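Local coordinates for 11R-lipoxygenase (Gersemia fruticosa, PDB 3VF1), which is a calcium-dependent, iron-containing lipoxygenase that probably adds molecular oxygen to polyunsaturated fatty acids at the 11R position, at residues Glu675-Gln678 and Gly679-Ser682; Glu230-Arg233 and Gln234-Thr237; Val476-Leu479 and Arg480-Gly483. One frame throughout, in Å; residues are numbered along the deposited sequence.

Interaction 1: residues Glu675-Gln678 and Gly679-Ser682; sequences ERNQ and GMVS
With chi1 at -69°, Met680 places CG opposite its own carbonyl carbon, and its extended chain runs back across the Asn677 side chain at an angle, to the end of helix 653-676. The terminal methyl, CE, comes to rest 3.4 Å from the backbone O of Arg676, while SD lies 4.1 Å from OD1 of Asn677, so the thioether packs on the backbone of Arg676 and Asn677. A type II beta turn from Asn677 to Met680 makes this return possible. Met680 N donates to Asn677 O over 3.2 Å in a nearly straight bond (162°), reaching the oxygen from above the carbonyl plane. Gly679, in the third position of the turn, adopts the positive phi of 83° that glycine accommodates readily.

On the helix side, Arg676 meets Asn677 side-on: NE and NH2 each lie 3.0 Å from Asn677 OD1, which sits at the guanidinium edge within its plane. Both nitrogens approach from the same face of the amide. The remaining polar ends have partners elsewhere in the chain: Arg676 NH1 forms a salt bridge with Asp495 of helix 491-514, and Asn677 ND2 bonds to the backbone O of Tyr684. With OD1 doubly gripped and ND2 also bonded, the amide is fixed in one orientation, and the arginine charge, shared with Asp495, probably polarises its carbonyl.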
loop_
_atom_site.group_PDB
_atom_site.type_symbol
_atom_site.label_atom_id
_atom_site.label_comp_id
_atom_site.label_asym_id
_atom_site.label_seq_id
_atom_site.Cartn_x
_atom_site.Cartn_y
_atom_site.Cartn_z
ATOM N N GLU A 675 14.825 -12.522 -16.482
ATOM C CA GLU A 675 15.460 -12.623 -17.789
ATOM C C GLU A 675 15.643 -11.249 -18.430
ATOM O O GLU A 675 16.656 -10.991 -19.082
ATOM C CB GLU A 675 14.651 -13.541 -18.706
ATOM C CG GLU A 675 14.742 -15.012 -18.323
ATOM C CD GLU A 675 13.873 -15.901 -19.190
ATOM O OE1 GLU A 675 12.911 -15.386 -19.800
ATOM O OE2 GLU A 675 14.156 -17.116 -19.263
ATOM N N ARG A 676 14.666 -10.368 -18.242
ATOM C CA ARG A 676 14.762 -9.011 -18.767
ATOM C C ARG A 676 15.841 -8.226 -18.031
ATOM O O ARG A 676 16.603 -7.477 -18.643
ATOM C CB ARG A 676 13.425 -8.283 -18.632
ATOM C CG ARG A 676 13.473 -6.837 -19.100
ATOM C CD ARG A 676 12.379 -6.015 -18.464
ATOM N NE ARG A 676 12.541 -5.919 -17.016
ATOM C CZ ARG A 676 11.575 -5.551 -16.179
ATOM N NH1 ARG A 676 10.369 -5.245 -16.641
ATOM N NH2 ARG A 676 11.813 -5.494 -14.875
ATOM N N ASN A 677 15.898 -8.402 -16.715
ATOM C CA ASN A 677 16.849 -7.681 -15.880
ATOM C C ASN A 677 18.282 -8.172 -16.058
ATOM O O ASN A 677 19.213 -7.609 -15.483
ATOM C CB ASN A 677 16.455 -7.807 -14.406
ATOM C CG ASN A 677 15.269 -6.937 -14.041
ATOM O OD1 ASN A 677 14.702 -6.248 -14.889
ATOM N ND2 ASN A 677 14.883 -6.971 -12.770
ATOM N N GLN A 678 18.457 -9.220 -16.854
ATOM C CA GLN A 678 19.771 -9.824 -17.031
ATOM C C GLN A 678 20.766 -8.842 -17.643
ATOM O O GLN A 678 20.536 -8.301 -18.725
ATOM C CB GLN A 678 19.669 -11.069 -17.914
ATOM C CG GLN A 678 20.944 -11.893 -17.954
ATOM C CD GLN A 678 21.332 -12.438 -16.591
ATOM O OE1 GLN A 678 22.467 -12.263 -16.142
ATOM N NE2 GLN A 678 20.393 -13.107 -15.928
ATOM N N GLY A 679 21.870 -8.615 -16.937
ATOM C CA GLY A 679 22.958 -7.804 -17.451
ATOM C C GLY A 679 22.773 -6.308 -17.274
ATOM O O GLY A 679 23.574 -5.523 -17.777
ATOM N N MET A 680 21.723 -5.906 -16.565
ATOM C CA MET A 680 21.470 -4.492 -16.321
ATOM C C MET A 680 22.257 -4.001 -15.114
ATOM O O MET A 680 22.534 -4.764 -14.186
ATOM C CB MET A 680 19.981 -4.238 -16.085
ATOM C CG MET A 680 19.112 -4.418 -17.315
ATOM S SD MET A 680 17.405 -3.929 -17.011
ATOM C CE MET A 680 16.708 -4.083 -18.658
ATOM N N VAL A 681 22.617 -2.721 -15.133
ATOM C CA VAL A 681 23.304 -2.105 -14.007
ATOM C C VAL A 681 22.303 -1.781 -12.905
ATOM O O VAL A 681 22.555 -2.032 -11.729
ATOM C CB VAL A 681 24.028 -0.812 -14.425
ATOM C CG1 VAL A 681 24.583 -0.095 -13.204
ATOM C CG2 VAL A 681 25.138 -1.124 -15.419
ATOM N N SER A 682 21.164 -1.225 -13.302
ATOM C CA SER A 682 20.107 -0.884 -12.360
ATOM C C SER A 682 18.787 -1.522 -12.786
ATOM O O SER A 682 17.924 -0.858 -13.360
ATOM C CB SER A 682 19.947 0.634 -12.267
ATOM O OG SER A 682 18.987 0.980 -11.283
#

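Interaction 2: residues Glu230-Arg233 and Gln234-Thr237; sequences EDFR and QLIT
A 3-10 segment that runs through Glu230-Leu235, in the connection between helices 208-213 and 247-250, joins Asp231, Phe232 and Arg233 to Gln234, Leu235 and, just past its end, Ile236. Each backbone NH reaches the carbonyl three residues earlier, the defining pattern of such a turn. Gln234 N donates to Asp231 O at 3.0 Å, Leu235 N to Phe232 O at 3.2 Å, and Ile236 N to Arg233 O at 3.3 Å. Upstream, Arg233 N continues the series by bonding to Glu230 O. Beyond Leu235 the backbone leaves the helical conformation at Ile236, which brings the run of turns to a close.

The side chains separate into a polar side and an apolar one. Asp231 and Gln234 lie side by side and point the same way. In Gln234 a chi1 of -67°, with CG anti to the carbonyl carbon, sets CG 3.1 Å from Asp231 O, and the extended remainder carries the amide on to the carboxylate. Its NE2 arrives 3.5 Å from Asp231 OD1, with the amide and carboxylate planes 47° apart. On the apolar side, Leu235 brings CD1 to the edge of the Phe232 ring, near the ring plane and 4.4 Å from Phe232 CD1. The same leucine rests CB against Phe232 O at 3.5 Å, packing its stem on the carbonyl that its own NH engages.

Phe232 and Leu235 are buried against the rest of the catalytic domain. The phenyl ring meets His589 with planes about 15° apart and also packs on Trp226 and Pro590. Both residues touch Ala622 of helix 619-632, where Leu235 reaches Val623 and Val626 as well, seating the 3-10 segment on that helix.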
loop_
_atom_site.group_PDB
_atom_site.type_symbol
_atom_site.label_atom_id
_atom_site.label_comp_id
_atom_site.label_asym_id
_atom_site.label_seq_id
_atom_site.Cartn_x
_atom_site.Cartn_y
_atom_site.Cartn_z
ATOM N N GLU A 230 28.105 15.892 -4.130
ATOM C CA GLU A 230 28.626 14.549 -3.899
ATOM C C GLU A 230 28.619 14.171 -2.421
ATOM O O GLU A 230 28.729 12.994 -2.079
ATOM C CB GLU A 230 30.044 14.426 -4.457
ATOM C CG GLU A 230 30.146 14.726 -5.943
ATOM C CD GLU A 230 29.161 13.921 -6.767
ATOM O OE1 GLU A 230 29.518 12.808 -7.207
ATOM O OE2 GLU A 230 28.025 14.401 -6.974
ATOM N N ASP A 231 28.486 15.164 -1.546
ATOM C CA ASP A 231 28.521 14.917 -0.107
ATOM C C ASP A 231 27.243 14.257 0.409
ATOM O O ASP A 231 27.214 13.752 1.532
ATOM C CB ASP A 231 28.780 16.216 0.657
ATOM C CG ASP A 231 30.235 16.651 0.593
ATOM O OD1 ASP A 231 31.102 15.802 0.300
ATOM O OD2 ASP A 231 30.510 17.841 0.845
ATOM N N PHE A 232 26.190 14.262 -0.402
ATOM C CA PHE A 232 24.956 13.584 -0.028
ATOM C C PHE A 232 25.181 12.081 0.133
ATOM O O PHE A 232 24.407 11.398 0.803
ATOM C CB PHE A 232 23.855 13.846 -1.058
ATOM C CG PHE A 232 23.149 15.160 -0.868
ATOM C CD1 PHE A 232 22.258 15.335 0.179
ATOM C CD2 PHE A 232 23.369 16.215 -1.737
ATOM C CE1 PHE A 232 21.606 16.541 0.360
ATOM C CE2 PHE A 232 22.717 17.422 -1.563
ATOM C CZ PHE A 232 21.836 17.585 -0.512
ATOM N N ARG A 233 26.247 11.572 -0.478
ATOM C CA ARG A 233 26.597 10.158 -0.366
ATOM C C ARG A 233 27.005 9.789 1.060
ATOM O O ARG A 233 27.097 8.608 1.397
ATOM C CB ARG A 233 27.730 9.814 -1.337
ATOM C CG ARG A 233 27.350 9.950 -2.804
ATOM C CD ARG A 233 28.572 10.174 -3.683
ATOM N NE ARG A 233 29.248 8.930 -4.050
ATOM C CZ ARG A 233 29.171 8.342 -5.245
ATOM N NH1 ARG A 233 28.446 8.871 -6.224
ATOM N NH2 ARG A 233 29.829 7.214 -5.468
ATOM N N GLN A 234 27.249 10.797 1.892
ATOM C CA GLN A 234 27.617 10.567 3.285
ATOM C C GLN A 234 26.464 9.956 4.073
ATOM O O GLN A 234 26.678 9.312 5.100
ATOM C CB GLN A 234 28.042 11.877 3.950
ATOM C CG GLN A 234 29.326 12.474 3.402
ATOM C CD GLN A 234 29.696 13.776 4.083
ATOM O OE1 GLN A 234 29.164 14.108 5.144
ATOM N NE2 GLN A 234 30.609 14.525 3.477
ATOM N N LEU A 235 25.244 10.160 3.589
ATOM C CA LEU A 235 24.057 9.691 4.293
ATOM C C LEU A 235 23.871 8.184 4.158
ATOM O O LEU A 235 23.079 7.584 4.887
ATOM C CB LEU A 235 22.814 10.420 3.778
ATOM C CG LEU A 235 22.836 11.940 3.949
ATOM C CD1 LEU A 235 21.539 12.559 3.463
ATOM C CD2 LEU A 235 23.095 12.309 5.401
ATOM N N ILE A 236 24.600 7.572 3.230
ATOM C CA ILE A 236 24.513 6.131 3.033
ATOM C C ILE A 236 25.606 5.412 3.817
ATOM O O ILE A 236 26.677 5.110 3.289
ATOM C CB ILE A 236 24.613 5.752 1.548
ATOM C CG1 ILE A 236 23.569 6.523 0.738
ATOM C CG2 ILE A 236 24.426 4.251 1.371
ATOM C CD1 ILE A 236 22.150 6.357 1.251
ATOM N N THR A 237 25.317 5.150 5.087
ATOM C CA THR A 237 26.232 4.442 5.966
ATOM C C THR A 237 25.948 2.947 5.899
ATOM O O THR A 237 24.981 2.525 5.266
ATOM C CB THR A 237 26.060 4.915 7.417
ATOM O OG1 THR A 237 24.742 4.581 7.873
ATOM C CG2 THR A 237 26.264 6.419 7.516
#

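Interaction 3: residues Val476-Leu479 and Arg480-Gly483; sequences VKDL and RQRG
Gln481 N donates to Lys477 O at 3.0 Å, one of three consecutive backbone bonds in the last turns of helix 475-481. Arg480 N reaches Val476 O at 3.2 Å on one side of it in sequence, and Arg482 N reaches Asp478 O at 3.1 Å on the other.

Asp478 adds a side-chain link over the same four-residue spacing. Its CG stands opposite the backbone N (chi1 -176°), which sends the carboxylate along the helix toward Arg482. There OD2 forms a salt bridge with Arg482 NE at 3.4 Å, a long and weak bond, the carboxylate and guanidinium planes being 36° apart. The guanidinium has a firmer hold elsewhere, since Arg482 NH2 donates to the backbone O of Pro267. That same NH2 also lies 3.5 Å from Leu479 CD2, whose methyl helps to enclose this buried arginine. Arg480 behaves differently: its chain runs side by side with Val476 and bends at CD, so that Val476 CG1 lies over one guanidinium face, 3.4 Å from NH2.

Around the helix, Val476 and Leu479 pack on Leu497 of helix 491-514, while Gln481 OE1 accepts from Arg271. A glucose unit of the bound glycan lies about 5 Å from the Arg480 side chain. The chain then turns off at Gly483, whose N bonds to Arg480 O at 3.1 Å and whose phi is positive, 68°; this is a Schellman motif, a common way of ending an alpha-helix at its C terminus.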
loop_
_atom_site.group_PDB
_atom_site.type_symbol
_atom_site.label_atom_id
_atom_site.label_comp_id
_atom_site.label_asym_id
_atom_site.label_seq_id
_atom_site.Cartn_x
_atom_site.Cartn_y
_atom_site.Cartn_z
ATOM N N VAL A 476 -5.189 -1.075 -16.695
ATOM C CA VAL A 476 -5.130 -1.258 -18.140
ATOM C C VAL A 476 -5.622 -0.024 -18.892
ATOM O O VAL A 476 -4.975 0.437 -19.832
ATOM C CB VAL A 476 -5.968 -2.474 -18.583
ATOM C CG1 VAL A 476 -5.980 -2.589 -20.101
ATOM C CG2 VAL A 476 -5.425 -3.751 -17.955
ATOM N N LYS A 477 -6.765 0.507 -18.475
ATOM C CA LYS A 477 -7.374 1.637 -19.166
ATOM C C LYS A 477 -6.699 2.963 -18.819
ATOM O O LYS A 477 -6.720 3.901 -19.614
ATOM C CB LYS A 477 -8.873 1.702 -18.859
ATOM C CG LYS A 477 -9.665 0.567 -19.492
ATOM C CD LYS A 477 -11.130 0.598 -19.089
ATOM C CE LYS A 477 -11.848 -0.653 -19.565
ATOM N NZ LYS A 477 -13.195 -0.800 -18.950
ATOM N N ASP A 478 -6.098 3.042 -17.637
ATOM C CA ASP A 478 -5.399 4.256 -17.232
ATOM C C ASP A 478 -4.130 4.432 -18.057
ATOM O O ASP A 478 -3.909 5.484 -18.654
ATOM C CB ASP A 478 -5.056 4.219 -15.743
ATOM C CG ASP A 478 -4.414 5.507 -15.266
ATOM O OD1 ASP A 478 -5.133 6.525 -15.154
ATOM O OD2 ASP A 478 -3.194 5.505 -14.996
ATOM N N LEU A 479 -3.297 3.398 -18.087
ATOM C CA LEU A 479 -2.078 3.427 -18.881
ATOM C C LEU A 479 -2.402 3.690 -20.346
ATOM O O LEU A 479 -1.638 4.340 -21.056
ATOM C CB LEU A 479 -1.329 2.101 -18.754
ATOM C CG LEU A 479 -0.755 1.772 -17.374
ATOM C CD1 LEU A 479 -0.194 0.363 -17.357
ATOM C CD2 LEU A 479 0.316 2.776 -16.991
ATOM N N ARG A 480 -3.545 3.182 -20.791
ATOM C CA ARG A 480 -3.927 3.277 -22.195
ATOM C C ARG A 480 -4.379 4.683 -22.578
ATOM O O ARG A 480 -4.019 5.184 -23.643
ATOM C CB ARG A 480 -5.031 2.270 -22.508
ATOM C CG ARG A 480 -5.459 2.249 -23.965
ATOM C CD ARG A 480 -6.529 1.202 -24.196
ATOM N NE ARG A 480 -6.019 -0.149 -23.970
ATOM C CZ ARG A 480 -6.780 -1.208 -23.705
ATOM N NH1 ARG A 480 -8.100 -1.086 -23.620
ATOM N NH2 ARG A 480 -6.219 -2.394 -23.516
ATOM N N GLN A 481 -5.164 5.320 -21.714
ATOM C CA GLN A 481 -5.656 6.664 -21.998
ATOM C C GLN A 481 -4.536 7.690 -21.836
ATOM O O GLN A 481 -4.616 8.798 -22.365
ATOM C CB GLN A 481 -6.853 7.009 -21.104
ATOM C CG GLN A 481 -6.509 7.280 -19.645
ATOM C CD GLN A 481 -6.471 8.763 -19.310
ATOM O OE1 GLN A 481 -6.806 9.610 -20.140
ATOM N NE2 GLN A 481 -6.068 9.081 -18.085
ATOM N N ARG A 482 -3.489 7.313 -21.107
ATOM C CA ARG A 482 -2.308 8.160 -20.970
ATOM C C ARG A 482 -1.351 7.974 -22.145
ATOM O O ARG A 482 -0.416 8.752 -22.321
ATOM C CB ARG A 482 -1.579 7.867 -19.658
ATOM C CG ARG A 482 -2.259 8.435 -18.424
ATOM C CD ARG A 482 -1.259 8.635 -17.302
ATOM N NE ARG A 482 -0.871 7.375 -16.674
ATOM C CZ ARG A 482 0.329 7.123 -16.155
ATOM N NH1 ARG A 482 1.289 8.037 -16.187
ATOM N NH2 ARG A 482 0.574 5.943 -15.605
ATOM N N GLY A 483 -1.586 6.940 -22.946
ATOM C CA GLY A 483 -0.779 6.688 -24.128
ATOM C C GLY A 483 0.645 6.276 -23.805
ATOM O O GLY A 483 1.555 6.513 -24.597
#

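All three contacts are local, and they follow one another in series along the chain, with none nested or crossing. Interaction 2 comes first, a run of 3-10 turns between helices 208-213 and 247-250 that rests on helix 619-632. Next, interaction 3 ends the short helix 475-481 just before helix 491-514, and much later interaction 1 turns the chain out of helix 653-676. Interactions 1 and 3 both lean on helix 491-514, and each has a side chain within about 8 Å of the bound fructose, though their nearest atoms stay about 12 Å apart. Interaction 2 is similarly distant from interaction 1 and about 27 Å from interaction 3.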